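Long-range contacts in periplasmic sugar-binding domain protein (Pseudomonas fluorescens Pf-5, PDB 3H75), which probably binds a carbohydrate in the periplasm, as a two-domain member of the bacterial solute-binding protein 2 family: residues 4-9 against 35-40; 47-52 against 76-81; 60-65 against 85-90. All blocks are in the same frame, centred on the assembly; numbering follows the deposited sequence.

Contact 1. Residues 4-9 against 35-40; sequences TSVVFL and LDLRIL
Five backbone hydrogen bonds join Thr-4, Val-6 and Phe-8 to Asp-36, Arg-38 and Leu-40, and their pattern identifies two parallel strands. Asp-36 N donates to Thr-4 O (2.8 Å, 174° at the hydrogen), and Val-6 N returns a bond to Asp-36 O. The same exchange is repeated by Arg-38 N to Val-6 O, Phe-8 N to Arg-38 O (2.8 Å), and Leu-40 N to Phe-8 O. The segment axes diverge by only 14° and approach to 4.7 Å. Between the bonds, CA-H groups also face carbonyls, as Leu-37 CA does Val-6 O at 3.3 Å.

On the face carrying Val-7 and Leu-9, the isobutyl groups of Leu-9 and Leu-40 run alongside each other in the same direction, Leu-9 CD2 meeting Leu-40 CD1 at 3.8 Å. Leu-40 CD1 also reaches Val-7 CG1, a methyl that its setting anti to the backbone N (chi1 170°) directs to that leucine, and the helix 46-58 packs on this face. On the other face Phe-8 CD2 lies 4.2 Å from Ile-39 CG2, while helices 17-33 and 265-277 close over the layer. At the strand entrance Thr-4 and Leu-35 extend in step, and Thr-4 CB to Leu-35 CD2, at 3.5 Å, is short for two carbons. Ser-5 OG turns instead to Asp-64 N.

Strand 5-10, helix 17-33 and strand 36-41 thus form a beta-alpha-beta unit, with strand 36-41 at the edge of the parallel sheet in one lobe of a periplasmic binding protein fold.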
ATOM      1  N   THR A   4       3.008  -5.859  25.981  1.00 21.27           N
ATOM      2  CA  THR A   4       3.100  -4.578  25.294  1.00 19.15           C
ATOM      3  C   THR A   4       1.824  -4.452  24.467  1.00 18.10           C
ATOM      4  O   THR A   4       1.447  -5.383  23.757  1.00 17.08           O
ATOM      5  CB  THR A   4       4.324  -4.535  24.368  1.00 20.04           C
ATOM      6  OG1 THR A   4       5.512  -4.691  25.154  1.00 21.61           O
ATOM      7  CG2 THR A   4       4.385  -3.213  23.622  1.00 20.13           C
ATOM      8  N   SER A   5       1.161  -3.306  24.566  1.00 16.21           N
ATOM      9  CA  SER A   5      -0.090  -3.098  23.848  1.00 14.64           C
ATOM     10  C   SER A   5       0.004  -2.069  22.733  1.00 14.15           C
ATOM     11  O   SER A   5       0.659  -1.036  22.870  1.00 13.48           O
ATOM     12  CB  SER A   5      -1.182  -2.673  24.828  1.00 16.60           C
ATOM     13  OG  SER A   5      -0.799  -1.501  25.524  1.00 16.21           O
ATOM     14  N   VAL A   6      -0.679  -2.361  21.634  1.00 11.57           N
ATOM     15  CA  VAL A   6      -0.702  -1.482  20.474  1.00 11.01           C
ATOM     16  C   VAL A   6      -2.118  -1.377  19.919  1.00 10.12           C
ATOM     17  O   VAL A   6      -2.841  -2.370  19.849  1.00 10.14           O
ATOM     18  CB  VAL A   6       0.207  -2.026  19.343  1.00 11.13           C
ATOM     19  CG1 VAL A   6       0.139  -1.112  18.129  1.00 11.04           C
ATOM     20  CG2 VAL A   6       1.640  -2.156  19.833  1.00 14.46           C
ATOM     21  N   VAL A   7      -2.518  -0.165  19.555  1.00 10.05           N
ATOM     22  CA  VAL A   7      -3.820   0.054  18.944  1.00 10.63           C
ATOM     23  C   VAL A   7      -3.522   0.627  17.568  1.00 10.88           C
ATOM     24  O   VAL A   7      -2.764   1.594  17.442  1.00  9.99           O
ATOM     25  CB  VAL A   7      -4.687   1.065  19.732  1.00 10.84           C
ATOM     26  CG1 VAL A   7      -5.924   1.428  18.914  1.00 11.77           C
ATOM     27  CG2 VAL A   7      -5.112   0.462  21.064  1.00 13.00           C
ATOM     28  N   PHE A   8      -4.081   0.014  16.532  1.00  8.55           N
ATOM     29  CA  PHE A   8      -3.869   0.504  15.177  1.00  7.94           C
ATOM     30  C   PHE A   8      -5.175   1.019  14.613  1.00  7.73           C
ATOM     31  O   PHE A   8      -6.190   0.321  14.648  1.00  6.99           O
ATOM     32  CB  PHE A   8      -3.318  -0.603  14.261  1.00  9.94           C
ATOM     33  CG  PHE A   8      -3.255  -0.211  12.801  1.00  9.23           C
ATOM     34  CD1 PHE A   8      -2.613   0.961  12.409  1.00 10.72           C
ATOM     35  CD2 PHE A   8      -3.838  -1.007  11.821  1.00  8.77           C
ATOM     36  CE1 PHE A   8      -2.553   1.334  11.065  1.00  8.90           C
ATOM     37  CE2 PHE A   8      -3.782  -0.642  10.470  1.00  9.67           C
ATOM     38  CZ  PHE A   8      -3.140   0.528  10.095  1.00  8.48           C
ATOM     39  N   LEU A   9      -5.145   2.246  14.109  1.00  6.74           N
ATOM     40  CA  LEU A   9      -6.321   2.862  13.500  1.00  6.98           C
ATOM     41  C   LEU A   9      -6.241   2.604  11.993  1.00  8.22           C
ATOM     42  O   LEU A   9      -5.522   3.296  11.262  1.00  8.39           O
ATOM     43  CB  LEU A   9      -6.349   4.365  13.803  1.00  8.89           C
ATOM     44  CG  LEU A   9      -6.233   4.694  15.298  1.00  9.05           C
ATOM     45  CD1 LEU A   9      -6.325   6.202  15.499  1.00 11.82           C
ATOM     46  CD2 LEU A   9      -7.340   3.980  16.086  1.00 10.10           C
ATOM     47  N   LEU A  35       2.341  -9.610  21.566  1.00 21.00           N
ATOM     48  CA  LEU A  35       1.842  -8.250  21.727  1.00 19.48           C
ATOM     49  C   LEU A  35       0.323  -8.247  21.808  1.00 18.77           C
ATOM     50  O   LEU A  35      -0.345  -9.098  21.214  1.00 19.21           O
ATOM     51  CB  LEU A  35       2.268  -7.371  20.542  1.00 19.57           C
ATOM     52  CG  LEU A  35       3.757  -7.143  20.271  1.00 21.32           C
ATOM     53  CD1 LEU A  35       3.927  -6.286  19.018  1.00 20.36           C
ATOM     54  CD2 LEU A  35       4.395  -6.468  21.467  1.00 21.39           C
ATOM     55  N   ASP A  36      -0.214  -7.288  22.552  1.00 16.84           N
ATOM     56  CA  ASP A  36      -1.652  -7.133  22.695  1.00 17.55           C
ATOM     57  C   ASP A  36      -2.055  -6.094  21.653  1.00 15.89           C
ATOM     58  O   ASP A  36      -1.819  -4.901  21.830  1.00 15.42           O
ATOM     59  CB  ASP A  36      -1.993  -6.648  24.108  1.00 20.44           C
ATOM     60  CG  ASP A  36      -3.416  -6.139  24.226  1.00 24.43           C
ATOM     61  OD1 ASP A  36      -4.293  -6.628  23.484  1.00 28.39           O
ATOM     62  OD2 ASP A  36      -3.658  -5.258  25.075  1.00 29.36           O
ATOM     63  N   LEU A  37      -2.650  -6.561  20.560  1.00 14.17           N
ATOM     64  CA  LEU A  37      -3.049  -5.677  19.470  1.00 12.88           C
ATOM     65  C   LEU A  37      -4.549  -5.526  19.285  1.00 12.34           C
ATOM     66  O   LEU A  37      -5.303  -6.500  19.324  1.00 14.01           O
ATOM     67  CB  LEU A  37      -2.449  -6.177  18.153  1.00 11.82           C
ATOM     68  CG  LEU A  37      -2.966  -5.563  16.848  1.00 10.97           C
ATOM     69  CD1 LEU A  37      -2.469  -4.125  16.698  1.00 10.91           C
ATOM     70  CD2 LEU A  37      -2.481  -6.417  15.683  1.00 11.81           C
ATOM     71  N   ARG A  38      -4.969  -4.288  19.071  1.00 11.55           N
ATOM     72  CA  ARG A  38      -6.364  -3.979  18.823  1.00 12.30           C
ATOM     73  C   ARG A  38      -6.405  -3.129  17.557  1.00 11.12           C
ATOM     74  O   ARG A  38      -5.675  -2.147  17.432  1.00 11.97           O
ATOM     75  CB  ARG A  38      -6.959  -3.218  20.006  1.00 16.42           C
ATOM     76  CG  ARG A  38      -7.036  -4.051  21.276  1.00 20.93           C
ATOM     77  CD  ARG A  38      -7.617  -3.250  22.430  1.00 26.63           C
ATOM     78  NE  ARG A  38      -8.730  -2.420  21.986  1.00 32.15           N
ATOM     79  CZ  ARG A  38      -9.782  -2.872  21.310  1.00 34.45           C
ATOM     80  NH1 ARG A  38      -9.878  -4.158  20.997  1.00 36.54           N
ATOM     81  NH2 ARG A  38     -10.732  -2.033  20.931  1.00 34.64           N
ATOM     82  N   ILE A  39      -7.246  -3.528  16.612  1.00  9.35           N
ATOM     83  CA  ILE A  39      -7.375  -2.808  15.356  1.00  8.65           C
ATOM     84  C   ILE A  39      -8.766  -2.206  15.241  1.00  9.72           C
ATOM     85  O   ILE A  39      -9.771  -2.917  15.329  1.00 11.30           O
ATOM     86  CB  ILE A  39      -7.131  -3.743  14.146  1.00  8.62           C
ATOM     87  CG1 ILE A  39      -5.693  -4.266  14.178  1.00  7.61           C
ATOM     88  CG2 ILE A  39      -7.398  -2.992  12.845  1.00  8.60           C
ATOM     89  CD1 ILE A  39      -5.382  -5.295  13.107  1.00  9.44           C
ATOM     90  N   LEU A  40      -8.816  -0.889  15.058  1.00  7.70           N
ATOM     91  CA  LEU A  40     -10.079  -0.175  14.917  1.00  7.92           C
ATOM     92  C   LEU A  40     -10.225   0.303  13.477  1.00  8.31           C
ATOM     93  O   LEU A  40      -9.397   1.070  12.987  1.00  8.78           O
ATOM     94  CB  LEU A  40     -10.115   1.035  15.852  1.00 10.03           C
ATOM     95  CG  LEU A  40      -9.857   0.783  17.339  1.00 10.86           C
ATOM     96  CD1 LEU A  40      -9.936   2.106  18.094  1.00 10.80           C
ATOM     97  CD2 LEU A  40     -10.880  -0.201  17.880  1.00 11.92           C
TER

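Contact 2. Residues 47-52 against 76-81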
ATOM      1  N   GLN A  47     -12.918  10.824   9.680  1.00 12.72           N
ATOM      2  CA  GLN A  47     -13.388  11.436  10.909  1.00 12.69           C
ATOM      3  C   GLN A  47     -13.543  10.392  12.012  1.00 11.37           C
ATOM      4  O   GLN A  47     -13.447  10.716  13.195  1.00 11.67           O
ATOM      5  CB  GLN A  47     -14.705  12.172  10.668  1.00 15.64           C
ATOM      6  CG  GLN A  47     -14.534  13.440   9.838  1.00 21.59           C
ATOM      7  CD  GLN A  47     -13.546  14.413  10.464  1.00 23.56           C
ATOM      8  OE1 GLN A  47     -13.681  14.793  11.627  1.00 25.73           O
ATOM      9  NE2 GLN A  47     -12.548  14.824   9.689  1.00 25.90           N
ATOM     10  N   ASN A  48     -13.772   9.135  11.634  1.00  9.45           N
ATOM     11  CA  ASN A  48     -13.901   8.092  12.642  1.00  8.73           C
ATOM     12  C   ASN A  48     -12.547   7.801  13.277  1.00  8.93           C
ATOM     13  O   ASN A  48     -12.465   7.474  14.457  1.00  9.08           O
ATOM     14  CB  ASN A  48     -14.476   6.810  12.039  1.00  9.09           C
ATOM     15  CG  ASN A  48     -15.926   6.961  11.639  1.00 11.15           C
ATOM     16  OD1 ASN A  48     -16.653   7.793  12.191  1.00 10.14           O
ATOM     17  ND2 ASN A  48     -16.363   6.144  10.688  1.00  9.05           N
ATOM     18  N   THR A  49     -11.486   7.911  12.485  1.00  8.51           N
ATOM     19  CA  THR A  49     -10.138   7.677  12.993  1.00  9.70           C
ATOM     20  C   THR A  49      -9.819   8.746  14.035  1.00 10.88           C
ATOM     21  O   THR A  49      -9.277   8.455  15.100  1.00 12.24           O
ATOM     22  CB  THR A  49      -9.102   7.748  11.854  1.00  9.78           C
ATOM     23  OG1 THR A  49      -9.367   6.702  10.906  1.00  9.13           O
ATOM     24  CG2 THR A  49      -7.682   7.586  12.397  1.00  8.05           C
ATOM     25  N   LEU A  50     -10.174   9.987  13.724  1.00 11.28           N
ATOM     26  CA  LEU A  50      -9.924  11.088  14.641  1.00 12.37           C
ATOM     27  C   LEU A  50     -10.691  10.889  15.941  1.00 12.03           C
ATOM     28  O   LEU A  50     -10.142  11.069  17.025  1.00 11.36           O
ATOM     29  CB  LEU A  50     -10.332  12.415  13.998  1.00 12.62           C
ATOM     30  CG  LEU A  50     -10.196  13.668  14.867  1.00 15.01           C
ATOM     31  CD1 LEU A  50      -8.737  13.894  15.248  1.00 16.41           C
ATOM     32  CD2 LEU A  50     -10.727  14.862  14.089  1.00 17.01           C
ATOM     33  N   GLN A  51     -11.960  10.506  15.835  1.00 11.69           N
ATOM     34  CA  GLN A  51     -12.778  10.301  17.021  1.00 13.69           C
ATOM     35  C   GLN A  51     -12.269   9.132  17.855  1.00 13.23           C
ATOM     36  O   GLN A  51     -12.303   9.183  19.080  1.00 12.93           O
ATOM     37  CB  GLN A  51     -14.236  10.069  16.625  1.00 15.82           C
ATOM     38  CG  GLN A  51     -15.236  10.405  17.724  1.00 19.26           C
ATOM     39  CD  GLN A  51     -15.104  11.837  18.207  1.00 20.85           C
ATOM     40  OE1 GLN A  51     -14.961  12.761  17.407  1.00 22.93           O
ATOM     41  NE2 GLN A  51     -15.162  12.030  19.521  1.00 20.51           N
ATOM     42  N   GLN A  52     -11.799   8.079  17.188  1.00 11.27           N
ATOM     43  CA  GLN A  52     -11.269   6.913  17.887  1.00 10.17           C
ATOM     44  C   GLN A  52     -10.036   7.306  18.692  1.00 10.30           C
ATOM     45  O   GLN A  52      -9.871   6.870  19.826  1.00 11.27           O
ATOM     46  CB  GLN A  52     -10.920   5.803  16.890  1.00 10.07           C
ATOM     47  CG  GLN A  52     -12.159   5.150  16.283  1.00  7.60           C
ATOM     48  CD  GLN A  52     -11.849   4.358  15.032  1.00  8.58           C
ATOM     49  OE1 GLN A  52     -10.766   4.478  14.462  1.00 10.04           O
ATOM     50  NE2 GLN A  52     -12.804   3.550  14.590  1.00  8.63           N
ATOM     51  N   PRO A  76      -2.368  15.302  11.785  1.00 18.59           N
ATOM     52  CA  PRO A  76      -1.894  16.445  12.577  1.00 19.02           C
ATOM     53  C   PRO A  76      -2.728  16.665  13.838  1.00 19.41           C
ATOM     54  O   PRO A  76      -2.187  16.956  14.905  1.00 18.98           O
ATOM     55  CB  PRO A  76      -2.012  17.611  11.600  1.00 19.17           C
ATOM     56  CG  PRO A  76      -1.753  16.961  10.276  1.00 20.22           C
ATOM     57  CD  PRO A  76      -2.580  15.696  10.381  1.00 19.80           C
ATOM     58  N   GLN A  77      -4.045  16.522  13.713  1.00 19.28           N
ATOM     59  CA  GLN A  77      -4.931  16.716  14.856  1.00 20.20           C
ATOM     60  C   GLN A  77      -4.678  15.655  15.921  1.00 19.80           C
ATOM     61  O   GLN A  77      -4.700  15.948  17.115  1.00 19.59           O
ATOM     62  CB  GLN A  77      -6.397  16.682  14.413  1.00 22.80           C
ATOM     63  CG  GLN A  77      -6.733  17.673  13.308  1.00 26.19           C
ATOM     64  CD  GLN A  77      -8.227  17.867  13.123  1.00 29.41           C
ATOM     65  OE1 GLN A  77      -8.680  18.355  12.085  1.00 34.58           O
ATOM     66  NE2 GLN A  77      -9.000  17.499  14.138  1.00 31.36           N
ATOM     67  N   ILE A  78      -4.432  14.422  15.494  1.00 18.68           N
ATOM     68  CA  ILE A  78      -4.164  13.349  16.443  1.00 18.67           C
ATOM     69  C   ILE A  78      -2.834  13.589  17.155  1.00 20.11           C
ATOM     70  O   ILE A  78      -2.690  13.283  18.337  1.00 19.96           O
ATOM     71  CB  ILE A  78      -4.151  11.975  15.733  1.00 18.19           C
ATOM     72  CG1 ILE A  78      -5.568  11.644  15.253  1.00 18.28           C
ATOM     73  CG2 ILE A  78      -3.626  10.894  16.677  1.00 18.04           C
ATOM     74  CD1 ILE A  78      -5.696  10.310  14.529  1.00 16.26           C
ATOM     75  N   LEU A  79      -1.863  14.143  16.435  1.00 21.70           N
ATOM     76  CA  LEU A  79      -0.562  14.433  17.027  1.00 23.09           C
ATOM     77  C   LEU A  79      -0.715  15.462  18.145  1.00 24.27           C
ATOM     78  O   LEU A  79      -0.133  15.316  19.219  1.00 24.05           O
ATOM     79  CB  LEU A  79       0.400  14.961  15.962  1.00 24.59           C
ATOM     80  CG  LEU A  79       0.896  13.927  14.949  1.00 26.80           C
ATOM     81  CD1 LEU A  79       1.648  14.621  13.822  1.00 28.00           C
ATOM     82  CD2 LEU A  79       1.788  12.918  15.658  1.00 27.97           C
ATOM     83  N   ARG A  80      -1.507  16.498  17.891  1.00 25.25           N
ATOM     84  CA  ARG A  80      -1.729  17.540  18.887  1.00 26.57           C
ATOM     85  C   ARG A  80      -2.534  17.027  20.078  1.00 27.08           C
ATOM     86  O   ARG A  80      -2.299  17.435  21.214  1.00 27.03           O
ATOM     87  CB  ARG A  80      -2.447  18.740  18.260  1.00 28.28           C
ATOM     88  CG  ARG A  80      -1.601  19.521  17.261  1.00 31.27           C
ATOM     89  CD  ARG A  80      -2.232  20.872  16.928  1.00 33.64           C
ATOM     90  NE  ARG A  80      -3.460  20.751  16.145  1.00 35.44           N
ATOM     91  CZ  ARG A  80      -3.499  20.383  14.867  1.00 35.96           C
ATOM     92  NH1 ARG A  80      -2.378  20.095  14.220  1.00 37.78           N
ATOM     93  NH2 ARG A  80      -4.663  20.307  14.235  1.00 37.22           N
ATOM     94  N   LEU A  81      -3.483  16.133  19.817  1.00 26.80           N
ATOM     95  CA  LEU A  81      -4.314  15.579  20.879  1.00 26.99           C
ATOM     96  C   LEU A  81      -3.557  14.590  21.760  1.00 26.49           C
ATOM     97  O   LEU A  81      -3.885  14.423  22.935  1.00 25.40           O
ATOM     98  CB  LEU A  81      -5.549  14.896  20.284  1.00 27.99           C
ATOM     99  CG  LEU A  81      -6.761  15.779  19.957  1.00 29.35           C
ATOM    100  CD1 LEU A  81      -6.335  16.996  19.154  1.00 31.16           C
ATOM    101  CD2 LEU A  81      -7.791  14.963  19.193  1.00 29.86           C
TER
HETATM  102  O   HOH W   1     -11.446  17.301  11.069  1.00 25.00           O
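Leu-50 reaches across to Gln-77, Ile-78 and Leu-81, and its side chain can be followed outward from CB. CG stands anti to the backbone N (chi1 177°), a setting that carries the fork from the flank of its helix toward the other one. CG itself comes within 4.1 Å of Gln-77 NE2. Of the two branches, CD1 lies against Gln-77 CB (3.7 Å), touches Ile-78 CG1 at 3.9 Å and reaches Leu-81 CD2. CD2 lies against the amide end of Gln-77, 3.2 Å from NE2, a close apolar-polar contact; the two side chains cross at about a right angle.

No direct hydrogen bond joins the segments, but a water spans them beside the aliphatic contact: it accepts from Gln-47 NE2 (3.0 Å) and donates to Gln-77 OE1 (3.1 Å). Toward the sheet, Ile-78 CD1 meets Thr-49 CG2 at 4.0 Å, and Ile-78 continues onto Leu-66 and Leu-68 of strand 65-69.

The axes of segments 47-52 and 76-81 are 9.9 Å apart and only 5° from parallel. Helices 46-58 and 74-82, neighbours on one face of the sheet, are characteristic of the layered alpha/beta fold of periplasmic binding proteins.

Contact 3. Residues 60-65 against 85-90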
ATOM      1  N   ARG A  60      -9.273   5.515  30.022  1.00 36.23           N
ATOM      2  CA  ARG A  60      -8.309   4.844  30.883  1.00 37.17           C
ATOM      3  C   ARG A  60      -7.748   3.631  30.152  1.00 36.61           C
ATOM      4  O   ARG A  60      -8.171   3.322  29.034  1.00 37.10           O
ATOM      5  CB  ARG A  60      -8.979   4.406  32.190  1.00 39.71           C
ATOM      6  CG  ARG A  60      -9.160   5.529  33.204  1.00 42.43           C
ATOM      7  CD  ARG A  60     -10.088   5.111  34.338  1.00 45.12           C
ATOM      8  NE  ARG A  60      -9.709   3.831  34.933  1.00 47.53           N
ATOM      9  CZ  ARG A  60      -8.563   3.605  35.569  1.00 48.79           C
ATOM     10  NH1 ARG A  60      -7.668   4.574  35.700  1.00 49.56           N
ATOM     11  NH2 ARG A  60      -8.313   2.404  36.075  1.00 49.45           N
ATOM     12  N   ASP A  61      -6.804   2.944  30.783  1.00 35.30           N
ATOM     13  CA  ASP A  61      -6.187   1.772  30.174  1.00 33.83           C
ATOM     14  C   ASP A  61      -5.740   2.095  28.754  1.00 31.74           C
ATOM     15  O   ASP A  61      -6.151   1.441  27.797  1.00 32.68           O
ATOM     16  CB  ASP A  61      -7.171   0.600  30.151  1.00 35.92           C
ATOM     17  CG  ASP A  61      -7.469   0.062  31.537  1.00 38.17           C
ATOM     18  OD1 ASP A  61      -6.528  -0.423  32.203  1.00 40.10           O
ATOM     19  OD2 ASP A  61      -8.641   0.126  31.961  1.00 39.23           O
ATOM     20  N   LYS A  62      -4.905   3.121  28.626  1.00 28.98           N
ATOM     21  CA  LYS A  62      -4.392   3.528  27.325  1.00 24.73           C
ATOM     22  C   LYS A  62      -3.354   2.512  26.859  1.00 22.29           C
ATOM     23  O   LYS A  62      -2.673   1.886  27.673  1.00 20.71           O
ATOM     24  CB  LYS A  62      -3.739   4.910  27.417  1.00 24.95           C
ATOM     25  CG  LYS A  62      -4.661   6.029  27.861  1.00 26.12           C
ATOM     26  CD  LYS A  62      -3.897   7.341  27.967  1.00 28.04           C
ATOM     27  CE  LYS A  62      -4.787   8.469  28.456  1.00 29.82           C
ATOM     28  NZ  LYS A  62      -5.317   8.207  29.822  1.00 30.13           N
ATOM     29  N   PRO A  63      -3.224   2.328  25.539  1.00 17.85           N
ATOM     30  CA  PRO A  63      -2.246   1.372  25.017  1.00 16.92           C
ATOM     31  C   PRO A  63      -0.846   1.967  25.117  1.00 15.64           C
ATOM     32  O   PRO A  63      -0.692   3.177  25.296  1.00 15.07           O
ATOM     33  CB  PRO A  63      -2.689   1.192  23.571  1.00 15.96           C
ATOM     34  CG  PRO A  63      -3.171   2.572  23.217  1.00 16.38           C
ATOM     35  CD  PRO A  63      -3.979   2.962  24.442  1.00 19.02           C
ATOM     36  N   ASP A  64       0.175   1.127  25.011  1.00 13.99           N
ATOM     37  CA  ASP A  64       1.541   1.629  25.065  1.00 14.50           C
ATOM     38  C   ASP A  64       1.819   2.417  23.791  1.00 14.23           C
ATOM     39  O   ASP A  64       2.466   3.464  23.825  1.00 13.73           O
ATOM     40  CB  ASP A  64       2.543   0.477  25.180  1.00 16.75           C
ATOM     41  CG  ASP A  64       2.427  -0.271  26.491  1.00 19.57           C
ATOM     42  OD1 ASP A  64       2.359   0.392  27.545  1.00 21.42           O
ATOM     43  OD2 ASP A  64       2.413  -1.520  26.473  1.00 20.58           O
ATOM     44  N   TYR A  65       1.313   1.903  22.672  1.00 12.34           N
ATOM     45  CA  TYR A  65       1.503   2.524  21.364  1.00 12.60           C
ATOM     46  C   TYR A  65       0.193   2.724  20.612  1.00 10.86           C
ATOM     47  O   TYR A  65      -0.736   1.917  20.724  1.00 10.94           O
ATOM     48  CB  TYR A  65       2.404   1.647  20.488  1.00 13.95           C
ATOM     49  CG  TYR A  65       3.781   1.397  21.048  1.00 13.43           C
ATOM     50  CD1 TYR A  65       4.838   2.257  20.758  1.00 13.83           C
ATOM     51  CD2 TYR A  65       4.023   0.308  21.886  1.00 14.85           C
ATOM     52  CE1 TYR A  65       6.109   2.039  21.291  1.00 15.29           C
ATOM     53  CE2 TYR A  65       5.288   0.083  22.425  1.00 15.17           C
ATOM     54  CZ  TYR A  65       6.322   0.954  22.124  1.00 15.84           C
ATOM     55  OH  TYR A  65       7.567   0.746  22.672  1.00 16.29           O
ATOM     56  N   SER A  85      -0.409  12.479  26.694  1.00 26.49           N
ATOM     57  CA  SER A  85      -1.193  11.264  26.889  1.00 24.36           C
ATOM     58  C   SER A  85      -0.353  10.106  27.413  1.00 23.21           C
ATOM     59  O   SER A  85      -0.887   9.148  27.966  1.00 23.00           O
ATOM     60  CB  SER A  85      -1.849  10.844  25.573  1.00 24.31           C
ATOM     61  OG  SER A  85      -0.872  10.386  24.655  1.00 24.21           O
ATOM     62  N   GLY A  86       0.959  10.192  27.225  1.00 23.04           N
ATOM     63  CA  GLY A  86       1.835   9.129  27.678  1.00 22.62           C
ATOM     64  C   GLY A  86       1.889   7.983  26.686  1.00 21.91           C
ATOM     65  O   GLY A  86       2.617   7.010  26.884  1.00 22.49           O
ATOM     66  N   ILE A  87       1.111   8.094  25.614  1.00 20.02           N
ATOM     67  CA  ILE A  87       1.080   7.062  24.586  1.00 18.45           C
ATOM     68  C   ILE A  87       2.107   7.380  23.509  1.00 16.17           C
ATOM     69  O   ILE A  87       2.215   8.522  23.061  1.00 15.83           O
ATOM     70  CB  ILE A  87      -0.302   6.977  23.912  1.00 17.21           C
ATOM     71  CG1 ILE A  87      -1.376   6.700  24.964  1.00 18.33           C
ATOM     72  CG2 ILE A  87      -0.302   5.872  22.852  1.00 17.06           C
ATOM     73  CD1 ILE A  87      -2.787   6.669  24.404  1.00 18.70           C
ATOM     74  N   LYS A  88       2.865   6.366  23.111  1.00 15.37           N
ATOM     75  CA  LYS A  88       3.873   6.528  22.073  1.00 14.75           C
ATOM     76  C   LYS A  88       3.165   6.383  20.731  1.00 14.50           C
ATOM     77  O   LYS A  88       2.334   5.491  20.559  1.00 13.66           O
ATOM     78  CB  LYS A  88       4.962   5.462  22.220  1.00 15.79           C
ATOM     79  CG  LYS A  88       5.824   5.615  23.472  1.00 19.40           C
ATOM     80  CD  LYS A  88       6.833   4.482  23.586  1.00 22.07           C
ATOM     81  CE  LYS A  88       7.754   4.668  24.782  1.00 24.49           C
ATOM     82  NZ  LYS A  88       8.790   3.600  24.835  1.00 28.42           N
ATOM     83  N   LEU A  89       3.480   7.262  19.788  1.00 12.57           N
ATOM     84  CA  LEU A  89       2.846   7.217  18.477  1.00 13.78           C
ATOM     85  C   LEU A  89       3.752   6.675  17.391  1.00 12.71           C
ATOM     86  O   LEU A  89       4.964   6.892  17.409  1.00 12.47           O
ATOM     87  CB  LEU A  89       2.393   8.613  18.052  1.00 15.51           C
ATOM     88  CG  LEU A  89       1.433   9.388  18.951  1.00 20.48           C
ATOM     89  CD1 LEU A  89       1.120  10.725  18.298  1.00 22.06           C
ATOM     90  CD2 LEU A  89       0.167   8.591  19.169  1.00 19.53           C
ATOM     91  N   PHE A  90       3.148   5.979  16.436  1.00 10.58           N
ATOM     92  CA  PHE A  90       3.888   5.436  15.310  1.00 11.31           C
ATOM     93  C   PHE A  90       3.073   5.727  14.057  1.00  9.99           C
ATOM     94  O   PHE A  90       1.946   5.251  13.912  1.00  9.57           O
ATOM     95  CB  PHE A  90       4.102   3.935  15.470  1.00 12.09           C
ATOM     96  CG  PHE A  90       5.267   3.415  14.683  1.00 13.04           C
ATOM     97  CD1 PHE A  90       6.548   3.890  14.934  1.00 12.13           C
ATOM     98  CD2 PHE A  90       5.083   2.470  13.680  1.00 13.69           C
ATOM     99  CE1 PHE A  90       7.641   3.436  14.194  1.00 14.76           C
ATOM    100  CE2 PHE A  90       6.163   2.009  12.933  1.00 15.77           C
ATOM    101  CZ  PHE A  90       7.448   2.495  13.191  1.00 14.44           C
TER
HETATM  102  O   HOH W   2       3.374   4.554  26.172  1.00 25.42           O
HETATM  103  O   HOH W   3       7.042   1.112  25.389  1.00 26.58           O
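Ser-85 opens the contact with its carbonyl O, 3.5 Å from Lys-62 CD, while its OG accepts from Ile-87 N in an ST turn and also hydrogen-bonds Ser-82 O. At Gly-86's backbone angles any side chain would collide with the carbonyl O of Ser-85; its own O shares a bridging water with Asp-64 O.

Ile-87 sends CD1 into the angle between Lys-62 CB (3.6 Å) and Pro-63 CD (3.9 Å), crossing the lysine chain at about a right angle. Lys-88 then starts the strand: its N donates to Asp-64 O (3.0 Å, 163°), the donor tilted 21° from the carbonyl plane. Its extended side chain runs alongside Tyr-65, with CD 3.4 Å from Tyr-65 CE1. Beyond the ring, a second water accepts from Lys-88 NZ and donates to Tyr-65 OH (2.8 Å); Asp-276 takes a salt bridge from NZ and a hydrogen bond with OH. An alanine in place of Tyr-65 would remove the ring beside the Lys-88 methylenes and is likely to leave Asp-276 with its lysine but without its hydroxyl partner.

The parallel bridge of Tyr-65 with Lys-88 closes a beta-alpha-beta crossover, strand 65-69, helix 74-82 and strand 88-93, in the periplasmic binding protein fold.

Overall arrangement
All three contacts belong to one lobe, but they differ in burial and chemistry. Contact 1 is backbone pairing of strands at the edge of the sheet, with Val-6, Val-7, Phe-8 and Leu-9 buried and Arg-38 exposed. Contact 3 reaches that sheet two strands further in, with a single bridge at the start of the strands; Ile-87 and Tyr-65 are buried, yet partly exposed lysines and bridging waters surround them. Contact 2 is a helix pair on one face, centred on buried Leu-50 and Ile-78, with a bridging water beside it. Val-7 N to Tyr-65 O connects contacts 1 and 3. Leu-9 packs on Thr-49 and Ile-78, and Leu-79 on Leu-89, tying contact 2 to both strand contacts.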